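Local coordinates for protein aldehyde dehydrogenase (Bartonella henselae, PDB 3I44) that probably catalyses the NAD(P)-dependent oxidation of aldehydes to carboxylic acids, at residues S452-V457 and G465-G470; N304-M309 and T432-S437; L167-N172 and T179-P184; A276-A281 and L412-E417. The protein carries 1 engineered substitution. One frame throughout, in Å; residues are numbered along the deposited sequence.

Contact 1 (S452-V457 and G465-G470); sequences SGMVEV and GSYFGG
The carbonyl oxygen of Gly-453 accepts a hydrogen bond from the phenol of Tyr-467, 2.8 Å from OH to O, with the donor lying in the carbonyl plane and the C=O...OH angle at 149°. The bond pins a long loop to the residue just ahead of strand 454-457, the last strand of its sheet within this chain; a strand of the second subunit continues the sheet in parallel alongside Met-454 and Val-455, an arrangement familiar from aldehyde dehydrogenase dimers. Tyr-467 reaches back to the strand because its CG sits between the backbone N and the carbonyl carbon (chi1 70°), and Arg-478 and Trp-483 pack against the same ring. Next to this bond the two backbones meet, glycine against glycine: the CA atoms of Gly-453 and Gly-470 are 4.0 Å apart, and Gly-453 CA offers a C-H to Gly-469 O at 3.6 Å. That oxygen is buried without a conventional hydrogen-bond partner. Met-454 supplies most of the side-chain packing. Its CG passes CE1 of Tyr-467, the two side chains running in opposite directions, and its sulfur takes a weak hydrogen bond from Gly-469 N (N to SD 3.6 Å). The side chain of Met-454 bends at its CG-SD bond (chi3 -70°), which carries CE over Phe-468, and the two side chains meet at about a right angle. This Met-aromatic contact has SD over the ring face near CD1, at 3.8 Å, while CE of Met-454 stands almost exactly on the ring normal, 3.7 Å from the centroid of Phe-468.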
loop_
_atom_site.group_PDB
_atom_site.type_symbol
_atom_site.label_atom_id
_atom_site.label_comp_id
_atom_site.label_asym_id
_atom_site.label_seq_id
_atom_site.Cartn_x
_atom_site.Cartn_y
_atom_site.Cartn_z
ATOM N N SER A 452 8.213 -2.391 15.531
ATOM C CA SER A 452 7.964 -1.016 15.157
ATOM C C SER A 452 8.637 -0.694 13.823
ATOM O O SER A 452 9.552 -1.390 13.386
ATOM C CB SER A 452 8.437 -0.054 16.262
ATOM O OG SER A 452 9.771 -0.320 16.687
ATOM N N GLY A 453 8.175 0.354 13.177
ATOM C CA GLY A 453 8.816 0.849 11.967
ATOM C C GLY A 453 10.151 1.505 12.222
ATOM O O GLY A 453 10.993 1.538 11.322
ATOM N N MET A 454 10.328 2.075 13.425
ATOM C CA MET A 454 11.566 2.780 13.814
ATOM C C MET A 454 12.015 2.375 15.204
ATOM O O MET A 454 11.192 2.051 16.076
ATOM C CB MET A 454 11.363 4.298 13.768
ATOM C CG MET A 454 11.049 4.836 12.390
ATOM S SD MET A 454 10.558 6.538 12.266
ATOM C CE MET A 454 8.900 6.450 13.035
ATOM N N VAL A 455 13.330 2.368 15.406
ATOM C CA VAL A 455 13.898 2.076 16.731
ATOM C C VAL A 455 15.024 3.082 16.916
ATOM O O VAL A 455 15.936 3.129 16.104
ATOM C CB VAL A 455 14.391 0.644 16.856
ATOM C CG1 VAL A 455 14.975 0.323 18.270
ATOM C CG2 VAL A 455 13.274 -0.347 16.567
ATOM N N GLU A 456 14.919 3.917 17.952
ATOM C CA GLU A 456 16.025 4.819 18.361
ATOM C C GLU A 456 16.784 4.249 19.558
ATOM O O GLU A 456 16.218 4.082 20.652
ATOM C CB GLU A 456 15.519 6.221 18.673
ATOM C CG GLU A 456 14.893 6.878 17.432
ATOM C CD GLU A 456 14.503 8.335 17.628
ATOM O OE1 GLU A 456 15.001 8.982 18.593
ATOM O OE2 GLU A 456 13.682 8.791 16.793
ATOM N N VAL A 457 18.064 3.964 19.337
ATOM C CA VAL A 457 18.946 3.390 20.370
ATOM C C VAL A 457 19.841 4.453 20.982
ATOM O O VAL A 457 20.530 5.217 20.263
ATOM C CB VAL A 457 19.835 2.261 19.758
ATOM C CG1 VAL A 457 20.814 1.596 20.815
ATOM C CG2 VAL A 457 18.952 1.202 19.137
ATOM N N GLY A 465 17.310 11.959 5.639
ATOM C CA GLY A 465 17.096 11.076 4.485
ATOM C C GLY A 465 16.562 9.685 4.798
ATOM O O GLY A 465 16.145 8.970 3.885
ATOM N N SER A 466 16.626 9.271 6.061
ATOM C CA SER A 466 15.898 8.103 6.514
ATOM C C SER A 466 14.400 8.370 6.359
ATOM O O SER A 466 13.958 9.498 6.345
ATOM C CB SER A 466 16.205 7.813 7.986
ATOM O OG SER A 466 15.432 6.716 8.506
ATOM N N TYR A 467 13.619 7.311 6.272
ATOM C CA TYR A 467 12.166 7.456 6.336
ATOM C C TYR A 467 11.662 7.688 7.743
ATOM O O TYR A 467 12.342 7.369 8.735
ATOM C CB TYR A 467 11.478 6.227 5.774
ATOM C CG TYR A 467 11.556 4.944 6.571
ATOM C CD1 TYR A 467 10.843 4.771 7.759
ATOM C CD2 TYR A 467 12.268 3.856 6.086
ATOM C CE1 TYR A 467 10.857 3.562 8.439
ATOM C CE2 TYR A 467 12.277 2.633 6.753
ATOM C CZ TYR A 467 11.577 2.497 7.926
ATOM O OH TYR A 467 11.598 1.304 8.549
ATOM N N PHE A 468 10.445 8.202 7.801
ATOM C CA PHE A 468 9.670 8.232 9.003
ATOM C C PHE A 468 8.348 7.490 8.766
ATOM O O PHE A 468 7.570 7.851 7.868
ATOM C CB PHE A 468 9.382 9.681 9.420
ATOM C CG PHE A 468 8.727 9.797 10.784
ATOM C CD1 PHE A 468 9.485 10.130 11.906
ATOM C CD2 PHE A 468 7.369 9.558 10.945
ATOM C CE1 PHE A 468 8.887 10.230 13.163
ATOM C CE2 PHE A 468 6.767 9.653 12.195
ATOM C CZ PHE A 468 7.515 9.989 13.296
ATOM N N GLY A 469 8.087 6.475 9.590
ATOM C CA GLY A 469 6.848 5.760 9.514
ATOM C C GLY A 469 6.836 4.515 10.327
ATOM O O GLY A 469 7.884 4.086 10.824
ATOM N N GLY A 470 5.649 3.917 10.442
ATOM C CA GLY A 470 5.431 2.805 11.383
ATOM C C GLY A 470 5.029 1.502 10.727
ATOM O O GLY A 470 5.263 1.293 9.523
#

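Contact 2 (N304-M309 and T432-S437); sequences NAPTRM and TNYIQS
The ring of Tyr-434 lies between two aliphatic groups: CB of Pro-306 rests over one face, 3.7 Å from CD2 of the tyrosine, and CG2 of Thr-432 covers the opposite face, both off-centre. Chi1 of Tyr-434 (-57°, CG opposite the carbonyl carbon) sets the ring there. At the ring's edge, in its plane, lies the carbonyl oxygen of Asn-304, to which the phenol donates a short hydrogen bond, 2.7 Å from Tyr-434 OH to Asn-304 O. The donor stands 43° out of the carbonyl plane. The amide of Asn-304 is turned 62° from the ring, and although ND2 comes near the phenol oxygen the angle is too poor for a bond. Pro-306 is the centre of an inverse gamma turn that leads into strand 308-312, and the tyrosine comes from strand 432-436; strand 276-279 runs between the two in the same sheet. In this family the catalytic cysteine is expected immediately before segment 304-309, so the active site is probably close. The Asn-304 and Thr-432 side chains run alongside in the same sense, with Asn-304 CB 3.3 Å from Thr-432 OG1. A water 2.6 Å from Thr-432 OG1 also receives a weak hydrogen bond from Asn-304 ND2.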
loop_
_atom_site.group_PDB
_atom_site.type_symbol
_atom_site.label_atom_id
_atom_site.label_comp_id
_atom_site.label_asym_id
_atom_site.label_seq_id
_atom_site.Cartn_x
_atom_site.Cartn_y
_atom_site.Cartn_z
ATOM N N ASN A 304 5.166 9.709 17.946
ATOM C CA ASN A 304 6.236 8.764 18.321
ATOM C C ASN A 304 6.817 8.937 19.730
ATOM O O ASN A 304 7.831 8.300 20.075
ATOM C CB ASN A 304 7.373 8.825 17.275
ATOM C CG ASN A 304 8.208 10.096 17.376
ATOM O OD1 ASN A 304 7.762 11.131 17.930
ATOM N ND2 ASN A 304 9.403 10.052 16.797
ATOM N N ALA A 305 6.184 9.761 20.564
ATOM C CA ALA A 305 6.749 10.067 21.892
ATOM C C ALA A 305 6.899 8.785 22.680
ATOM O O ALA A 305 6.060 7.883 22.551
ATOM C CB ALA A 305 5.875 11.061 22.683
ATOM N N PRO A 306 7.963 8.683 23.494
ATOM C CA PRO A 306 8.211 7.507 24.318
ATOM C C PRO A 306 7.385 7.581 25.618
ATOM O O PRO A 306 7.863 8.030 26.672
ATOM C CB PRO A 306 9.716 7.589 24.583
ATOM C CG PRO A 306 9.991 9.046 24.628
ATOM C CD PRO A 306 9.087 9.636 23.565
ATOM N N THR A 307 6.161 7.094 25.537
ATOM C CA THR A 307 5.178 7.272 26.594
ATOM C C THR A 307 5.065 6.102 27.574
ATOM O O THR A 307 4.468 6.262 28.627
ATOM C CB THR A 307 3.797 7.638 25.986
ATOM O OG1 THR A 307 3.395 6.656 25.013
ATOM C CG2 THR A 307 3.885 8.985 25.274
ATOM N N ARG A 308 5.638 4.950 27.251
ATOM C CA ARG A 308 5.693 3.810 28.172
ATOM C C ARG A 308 7.150 3.533 28.495
ATOM O O ARG A 308 7.910 3.034 27.648
ATOM C CB ARG A 308 5.058 2.557 27.585
ATOM C CG ARG A 308 3.550 2.686 27.332
ATOM C CD ARG A 308 3.029 1.399 26.712
ATOM N NE ARG A 308 3.608 1.161 25.382
ATOM C CZ ARG A 308 3.936 -0.028 24.881
ATOM N NH1 ARG A 308 3.762 -1.139 25.580
ATOM N NH2 ARG A 308 4.495 -0.103 23.672
ATOM N N MET A 309 7.562 3.882 29.708
ATOM C CA MET A 309 8.942 3.672 30.107
ATOM C C MET A 309 9.031 2.363 30.858
ATOM O O MET A 309 8.464 2.234 31.963
ATOM C CB MET A 309 9.435 4.837 30.943
ATOM C CG MET A 309 10.951 4.797 31.254
ATOM S SD MET A 309 11.529 6.194 32.285
ATOM C CE MET A 309 11.708 7.535 31.129
ATOM N N THR A 432 7.644 4.369 16.786
ATOM C CA THR A 432 9.039 4.340 17.297
ATOM C C THR A 432 9.075 3.691 18.648
ATOM O O THR A 432 8.322 4.087 19.549
ATOM C CB THR A 432 9.636 5.749 17.461
ATOM O OG1 THR A 432 9.519 6.476 16.234
ATOM C CG2 THR A 432 11.110 5.671 17.833
ATOM N N ASN A 433 9.948 2.706 18.815
ATOM C CA ASN A 433 10.313 2.206 20.119
ATOM C C ASN A 433 11.761 2.645 20.401
ATOM O O ASN A 433 12.525 2.919 19.462
ATOM C CB ASN A 433 10.214 0.684 20.158
ATOM C CG ASN A 433 8.772 0.179 20.312
ATOM O OD1 ASN A 433 8.008 0.732 21.086
ATOM N ND2 ASN A 433 8.419 -0.896 19.594
ATOM N N TYR A 434 12.127 2.671 21.688
ATOM C CA TYR A 434 13.374 3.247 22.179
ATOM C C TYR A 434 14.047 2.245 23.126
ATOM O O TYR A 434 13.381 1.530 23.909
ATOM C CB TYR A 434 13.109 4.570 22.908
ATOM C CG TYR A 434 12.402 5.624 22.075
ATOM C CD1 TYR A 434 13.104 6.695 21.546
ATOM C CD2 TYR A 434 11.023 5.550 21.814
ATOM C CE1 TYR A 434 12.463 7.678 20.759
ATOM C CE2 TYR A 434 10.389 6.515 21.050
ATOM C CZ TYR A 434 11.118 7.582 20.513
ATOM O OH TYR A 434 10.517 8.566 19.748
ATOM N N ILE A 435 15.372 2.176 23.062
ATOM C CA ILE A 435 16.145 1.212 23.905
ATOM C C ILE A 435 17.352 1.936 24.430
ATOM O O ILE A 435 18.075 2.581 23.653
ATOM C CB ILE A 435 16.640 0.005 23.105
ATOM C CG1 ILE A 435 15.477 -0.730 22.418
ATOM C CG2 ILE A 435 17.440 -1.000 23.996
ATOM C CD1 ILE A 435 15.931 -1.707 21.307
ATOM N N GLN A 436 17.558 1.871 25.753
ATOM C CA GLN A 436 18.737 2.433 26.385
ATOM C C GLN A 436 19.538 1.360 27.099
ATOM O O GLN A 436 19.073 0.770 28.093
ATOM C CB GLN A 436 18.359 3.542 27.362
ATOM C CG GLN A 436 17.158 4.368 26.949
ATOM C CD GLN A 436 17.294 5.081 25.603
ATOM O OE1 GLN A 436 18.349 5.634 25.247
ATOM N NE2 GLN A 436 16.172 5.134 24.876
ATOM N N SER A 437 20.733 1.078 26.568
ATOM C CA SER A 437 21.696 0.190 27.229
ATOM C C SER A 437 23.092 0.392 26.651
ATOM O O SER A 437 23.260 0.594 25.439
ATOM C CB SER A 437 21.303 -1.273 27.053
ATOM O OG SER A 437 22.353 -2.167 27.432
HETATM O O HOH W 1 11.605 7.908 15.456
#

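Contact 3 (L167-N172 and T179-P184); sequences LITPWN and TLKVIP
Aliphatic packing between Leu-167 and the helix residues Lys-181 and Val-182 forms the main part of this contact, which closes the first half of a beta-alpha-beta unit: strand 156-168 leads into helix 174-188, which returns to strand 191-195. The unit is consistent with the Rossmann-type cofactor domain of aldehyde dehydrogenases. CD1 of Leu-167 does most of the touching, meeting CG2 of Val-182 at 3.8 Å and CB of Lys-181 at 4.0 Å. The leucine crosses the valine at about a right angle but slides past the lysine in the opposite direction. Farther along, the methyl CG2 of Thr-169 lies alongside the lysine chain, 3.9 Å from CD of Lys-181.

Polar groups take part without bonding across the contact. The lysine stays extended as far as CE and bends at its last torsion (chi4 -68°), which carries NZ away to partners elsewhere: it hydrogen-bonds Ser-245 and Thr-247 and forms a salt bridge with Glu-479. Three groups thus hold the ammonium in place, while its aliphatic shaft is packed by the strand end. Beside that shaft, the carbonyl oxygen of Ile-168 lies 3.6 Å from CE of Lys-181.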
loop_
_atom_site.group_PDB
_atom_site.type_symbol
_atom_site.label_atom_id
_atom_site.label_comp_id
_atom_site.label_asym_id
_atom_site.label_seq_id
_atom_site.Cartn_x
_atom_site.Cartn_y
_atom_site.Cartn_z
ATOM N N LEU A 167 -3.854 15.498 0.109
ATOM C CA LEU A 167 -2.938 15.622 1.238
ATOM C C LEU A 167 -3.693 16.140 2.436
ATOM O O LEU A 167 -4.339 17.172 2.349
ATOM C CB LEU A 167 -1.777 16.565 0.899
ATOM C CG LEU A 167 -1.003 16.319 -0.412
ATOM C CD1 LEU A 167 0.182 17.266 -0.557
ATOM C CD2 LEU A 167 -0.518 14.829 -0.476
ATOM N N ILE A 168 -3.596 15.438 3.570
ATOM C CA ILE A 168 -4.331 15.833 4.778
ATOM C C ILE A 168 -3.400 15.817 5.964
ATOM O O ILE A 168 -2.744 14.800 6.228
ATOM C CB ILE A 168 -5.546 14.917 5.065
ATOM C CG1 ILE A 168 -6.566 15.016 3.940
ATOM C CG2 ILE A 168 -6.197 15.251 6.447
ATOM C CD1 ILE A 168 -7.682 13.949 4.012
ATOM N N THR A 169 -3.296 16.965 6.638
ATOM C CA THR A 169 -2.275 17.130 7.662
ATOM C C THR A 169 -2.918 17.541 8.990
ATOM O O THR A 169 -3.975 18.153 8.997
ATOM C CB THR A 169 -1.260 18.194 7.236
ATOM O OG1 THR A 169 -1.951 19.388 6.893
ATOM C CG2 THR A 169 -0.435 17.738 6.025
ATOM N N PRO A 170 -2.256 17.250 10.113
ATOM C CA PRO A 170 -2.803 17.561 11.425
ATOM C C PRO A 170 -2.202 18.858 12.014
ATOM O O PRO A 170 -1.552 19.632 11.289
ATOM C CB PRO A 170 -2.394 16.330 12.222
ATOM C CG PRO A 170 -1.040 16.012 11.674
ATOM C CD PRO A 170 -0.994 16.509 10.247
ATOM N N TRP A 171 -2.410 19.060 13.323
ATOM C CA TRP A 171 -2.080 20.312 14.037
ATOM C C TRP A 171 -0.836 20.259 14.918
ATOM O O TRP A 171 -0.407 21.290 15.418
ATOM C CB TRP A 171 -3.278 20.709 14.936
ATOM C CG TRP A 171 -3.772 19.563 15.741
ATOM C CD1 TRP A 171 -4.766 18.693 15.403
ATOM C CD2 TRP A 171 -3.233 19.086 16.978
ATOM N NE1 TRP A 171 -4.915 17.745 16.376
ATOM C CE2 TRP A 171 -3.985 17.961 17.355
ATOM C CE3 TRP A 171 -2.214 19.531 17.825
ATOM C CZ2 TRP A 171 -3.747 17.268 18.529
ATOM C CZ3 TRP A 171 -1.973 18.855 18.973
ATOM C CH2 TRP A 171 -2.735 17.729 19.327
ATOM N N ASN A 172 -0.307 19.071 15.185
ATOM C CA ASN A 172 0.710 18.912 16.208
ATOM C C ASN A 172 2.136 19.251 15.780
ATOM O O ASN A 172 2.899 19.737 16.598
ATOM C CB ASN A 172 0.646 17.529 16.872
ATOM C CG ASN A 172 0.936 16.382 15.919
ATOM O OD1 ASN A 172 0.497 16.392 14.773
ATOM N ND2 ASN A 172 1.639 15.366 16.404
ATOM N N THR A 179 5.477 19.740 4.867
ATOM C CA THR A 179 6.656 19.618 4.011
ATOM C C THR A 179 6.923 18.178 3.596
ATOM O O THR A 179 7.270 17.939 2.458
ATOM C CB THR A 179 7.935 20.248 4.628
ATOM O OG1 THR A 179 8.257 19.628 5.879
ATOM C CG2 THR A 179 7.764 21.726 4.838
ATOM N N LEU A 180 6.722 17.235 4.506
ATOM C CA LEU A 180 6.843 15.805 4.189
ATOM C C LEU A 180 5.904 15.342 3.070
ATOM O O LEU A 180 6.193 14.342 2.437
ATOM C CB LEU A 180 6.636 14.937 5.422
ATOM C CG LEU A 180 7.847 14.842 6.366
ATOM C CD1 LEU A 180 7.429 14.061 7.638
ATOM C CD2 LEU A 180 9.157 14.264 5.715
ATOM N N LYS A 181 4.806 16.053 2.819
ATOM C CA LYS A 181 3.887 15.643 1.787
ATOM C C LYS A 181 4.001 16.472 0.524
ATOM O O LYS A 181 4.035 15.914 -0.540
ATOM C CB LYS A 181 2.452 15.686 2.310
ATOM C CG LYS A 181 2.227 14.699 3.462
ATOM C CD LYS A 181 0.742 14.666 3.842
ATOM C CE LYS A 181 0.546 13.969 5.162
ATOM N NZ LYS A 181 0.849 12.484 5.094
ATOM N N VAL A 182 4.058 17.794 0.639
ATOM C CA VAL A 182 3.955 18.648 -0.544
ATOM C C VAL A 182 5.240 18.603 -1.388
ATOM O O VAL A 182 5.181 18.613 -2.605
ATOM C CB VAL A 182 3.667 20.109 -0.160
ATOM C CG1 VAL A 182 3.815 21.010 -1.365
ATOM C CG2 VAL A 182 2.259 20.230 0.472
ATOM N N ILE A 183 6.399 18.603 -0.734
ATOM C CA ILE A 183 7.679 18.610 -1.441
ATOM C C ILE A 183 7.895 17.357 -2.287
ATOM O O ILE A 183 8.236 17.490 -3.434
ATOM C CB ILE A 183 8.878 18.884 -0.486
ATOM C CG1 ILE A 183 8.690 20.232 0.216
ATOM C CG2 ILE A 183 10.212 18.802 -1.235
ATOM C CD1 ILE A 183 8.609 21.501 -0.713
ATOM N N PRO A 184 7.711 16.133 -1.741
ATOM C CA PRO A 184 7.957 14.985 -2.641
ATOM C C PRO A 184 6.900 14.878 -3.765
ATOM O O PRO A 184 7.214 14.397 -4.865
ATOM C CB PRO A 184 7.945 13.768 -1.696
ATOM C CG PRO A 184 7.213 14.222 -0.483
ATOM C CD PRO A 184 7.519 15.699 -0.349
#

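Contact 4 (A276-A281 and L412-E417); sequences ANIIFA and LPFNTE
Phe-414 meets Ile-278 and Phe-280 with the far end of its ring, and the contact is easiest to follow outward from its CB. The CA-CB bond of Phe-414 points toward segment 276-281; at a chi1 of 69° CG stands astride the main chain, N on one flank and C on the other, and the ring projects from strand 408-414 across to the other segment. Past CG the two sides of the ring diverge in their company. On one side CE2 of Phe-414 touches CG2 of Ile-278 at 3.9 Å and approaches the carbonyl oxygen of Ile-279. On the other, CE1 of Phe-414 lies 3.7 Å from CE1 of Phe-280. The tip atom CZ of Phe-414 comes nearest of all, 3.6 Å from that same CE1, over the face of the Phe-280 ring but off-centre. This is an offset edge-to-face pair, with centroids 5.2 Å apart and planes at 80°, in which Phe-414 supplies the edge and Phe-280 the face.

The Phe-280 ring is also approached by Glu-417, whose CG lies 4.2 Å from CE1 of Phe-280 while its carboxylate turns to a salt bridge with Arg-445. Glu-417 opens helix 417-425; Thr-416 is the N-cap, OG1 of Thr-416 accepting from the backbone N of Glu-419. Ala-420 of that helix packs on Phe-414, and Ile-446 of helix 440-449 on Ile-278. The aromatic pair joins the end of strand 408-414 to the turn just past strand 276-279, across the intervening strand 308-312, in a hydrophobic layer between sheet and helices such as the alpha/beta catalytic domain of aldehyde dehydrogenases contains.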
loop_
_atom_site.group_PDB
_atom_site.type_symbol
_atom_site.label_atom_id
_atom_site.label_comp_id
_atom_site.label_asym_id
_atom_site.label_seq_id
_atom_site.Cartn_x
_atom_site.Cartn_y
_atom_site.Cartn_z
ATOM N N ALA A 276 7.254 2.380 23.416
ATOM C CA ALA A 276 7.960 1.884 24.578
ATOM C C ALA A 276 9.417 2.403 24.572
ATOM O O ALA A 276 10.053 2.489 23.515
ATOM C CB ALA A 276 7.937 0.413 24.579
ATOM N N ASN A 277 9.910 2.771 25.761
ATOM C CA ASN A 277 11.312 3.155 26.019
ATOM C C ASN A 277 11.870 2.183 27.053
ATOM O O ASN A 277 11.572 2.306 28.269
ATOM C CB ASN A 277 11.398 4.587 26.549
ATOM C CG ASN A 277 12.843 5.119 26.624
ATOM O OD1 ASN A 277 13.793 4.413 26.294
ATOM N ND2 ASN A 277 12.993 6.384 27.046
ATOM N N ILE A 278 12.651 1.212 26.564
ATOM C CA ILE A 278 13.230 0.178 27.380
ATOM C C ILE A 278 14.578 0.639 27.912
ATOM O O ILE A 278 15.554 0.811 27.152
ATOM C CB ILE A 278 13.411 -1.133 26.620
ATOM C CG1 ILE A 278 12.070 -1.652 26.109
ATOM C CG2 ILE A 278 14.107 -2.162 27.511
ATOM C CD1 ILE A 278 12.187 -2.835 25.061
ATOM N N ILE A 279 14.623 0.845 29.226
ATOM C CA ILE A 279 15.826 1.395 29.898
ATOM C C ILE A 279 16.395 0.341 30.838
ATOM O O ILE A 279 15.770 -0.059 31.819
ATOM C CB ILE A 279 15.532 2.682 30.652
ATOM C CG1 ILE A 279 14.843 3.674 29.700
ATOM C CG2 ILE A 279 16.825 3.282 31.254
ATOM C CD1 ILE A 279 14.613 5.058 30.282
ATOM N N PHE A 280 17.565 -0.150 30.472
ATOM C CA PHE A 280 18.282 -1.123 31.272
ATOM C C PHE A 280 19.107 -0.430 32.344
ATOM O O PHE A 280 19.420 0.752 32.228
ATOM C CB PHE A 280 19.185 -1.984 30.388
ATOM C CG PHE A 280 18.442 -2.993 29.578
ATOM C CD1 PHE A 280 18.127 -4.238 30.118
ATOM C CD2 PHE A 280 18.022 -2.696 28.281
ATOM C CE1 PHE A 280 17.446 -5.168 29.386
ATOM C CE2 PHE A 280 17.313 -3.628 27.541
ATOM C CZ PHE A 280 17.038 -4.874 28.081
ATOM N N ALA A 281 19.445 -1.194 33.393
ATOM C CA ALA A 281 20.304 -0.704 34.495
ATOM C C ALA A 281 21.670 -0.172 34.002
ATOM O O ALA A 281 22.300 0.671 34.643
ATOM C CB ALA A 281 20.497 -1.815 35.569
ATOM N N LEU A 412 6.725 1.354 34.418
ATOM C CA LEU A 412 6.570 0.042 35.010
ATOM C C LEU A 412 7.899 -0.719 34.891
ATOM O O LEU A 412 8.724 -0.393 34.041
ATOM C CB LEU A 412 5.458 -0.728 34.329
ATOM C CG LEU A 412 5.437 -0.783 32.802
ATOM C CD1 LEU A 412 4.710 -2.039 32.408
ATOM C CD2 LEU A 412 4.764 0.488 32.140
ATOM N N PRO A 413 8.128 -1.706 35.765
ATOM C CA PRO A 413 9.383 -2.454 35.746
ATOM C C PRO A 413 9.336 -3.719 34.914
ATOM O O PRO A 413 8.256 -4.220 34.584
ATOM C CB PRO A 413 9.574 -2.832 37.214
ATOM C CG PRO A 413 8.177 -3.096 37.680
ATOM C CD PRO A 413 7.294 -2.081 36.922
ATOM N N PHE A 414 10.512 -4.222 34.556
ATOM C CA PHE A 414 10.626 -5.572 34.018
ATOM C C PHE A 414 11.801 -6.272 34.671
ATOM O O PHE A 414 12.698 -5.619 35.191
ATOM C CB PHE A 414 10.765 -5.582 32.495
ATOM C CG PHE A 414 12.060 -5.031 31.990
ATOM C CD1 PHE A 414 13.180 -5.859 31.844
ATOM C CD2 PHE A 414 12.172 -3.691 31.654
ATOM C CE1 PHE A 414 14.386 -5.345 31.374
ATOM C CE2 PHE A 414 13.371 -3.173 31.180
ATOM C CZ PHE A 414 14.474 -4.000 31.027
ATOM N N ASN A 415 11.785 -7.600 34.601
ATOM C CA ASN A 415 12.824 -8.433 35.186
ATOM C C ASN A 415 13.701 -9.155 34.183
ATOM O O ASN A 415 14.872 -9.362 34.459
ATOM C CB ASN A 415 12.186 -9.437 36.134
ATOM C CG ASN A 415 11.589 -8.765 37.355
ATOM O OD1 ASN A 415 12.311 -8.193 38.177
ATOM N ND2 ASN A 415 10.259 -8.801 37.461
ATOM N N THR A 416 13.163 -9.536 33.029
ATOM C CA THR A 416 13.969 -10.192 32.010
ATOM C C THR A 416 13.855 -9.505 30.649
ATOM O O THR A 416 12.916 -8.717 30.389
ATOM C CB THR A 416 13.531 -11.642 31.812
ATOM O OG1 THR A 416 12.185 -11.644 31.333
ATOM C CG2 THR A 416 13.634 -12.457 33.108
ATOM N N GLU A 417 14.793 -9.826 29.761
ATOM C CA GLU A 417 14.749 -9.275 28.409
ATOM C C GLU A 417 13.423 -9.658 27.734
ATOM O O GLU A 417 12.774 -8.798 27.132
ATOM C CB GLU A 417 15.942 -9.744 27.564
ATOM C CG GLU A 417 17.259 -9.177 28.015
ATOM C CD GLU A 417 18.424 -9.583 27.108
ATOM O OE1 GLU A 417 18.207 -10.077 25.985
ATOM O OE2 GLU A 417 19.572 -9.396 27.531
#

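Contacts 1, 2 and 4 share one seven-stranded sheet, whereas contact 3 belongs to another, built around strand 156-168. Contacts 2 and 4 lie closest, with centres about 10 Å apart; their segments alternate along the chain, and strands 408-414, 308-312, 276-279 and 432-436 follow one another across the sheet, all parallel. Contact 1, about 12 Å from contact 2, opens after both have closed and adds strand 454-457 beside 432-436, where Met-454 packs on Thr-432, carrying the sheet to the subunit interface. Contact 3 comes first in sequence and lies about 18 Å from contact 1 between centres; its separate sheet is consistent with cofactor-binding and catalytic domains facing each other across the probable active site.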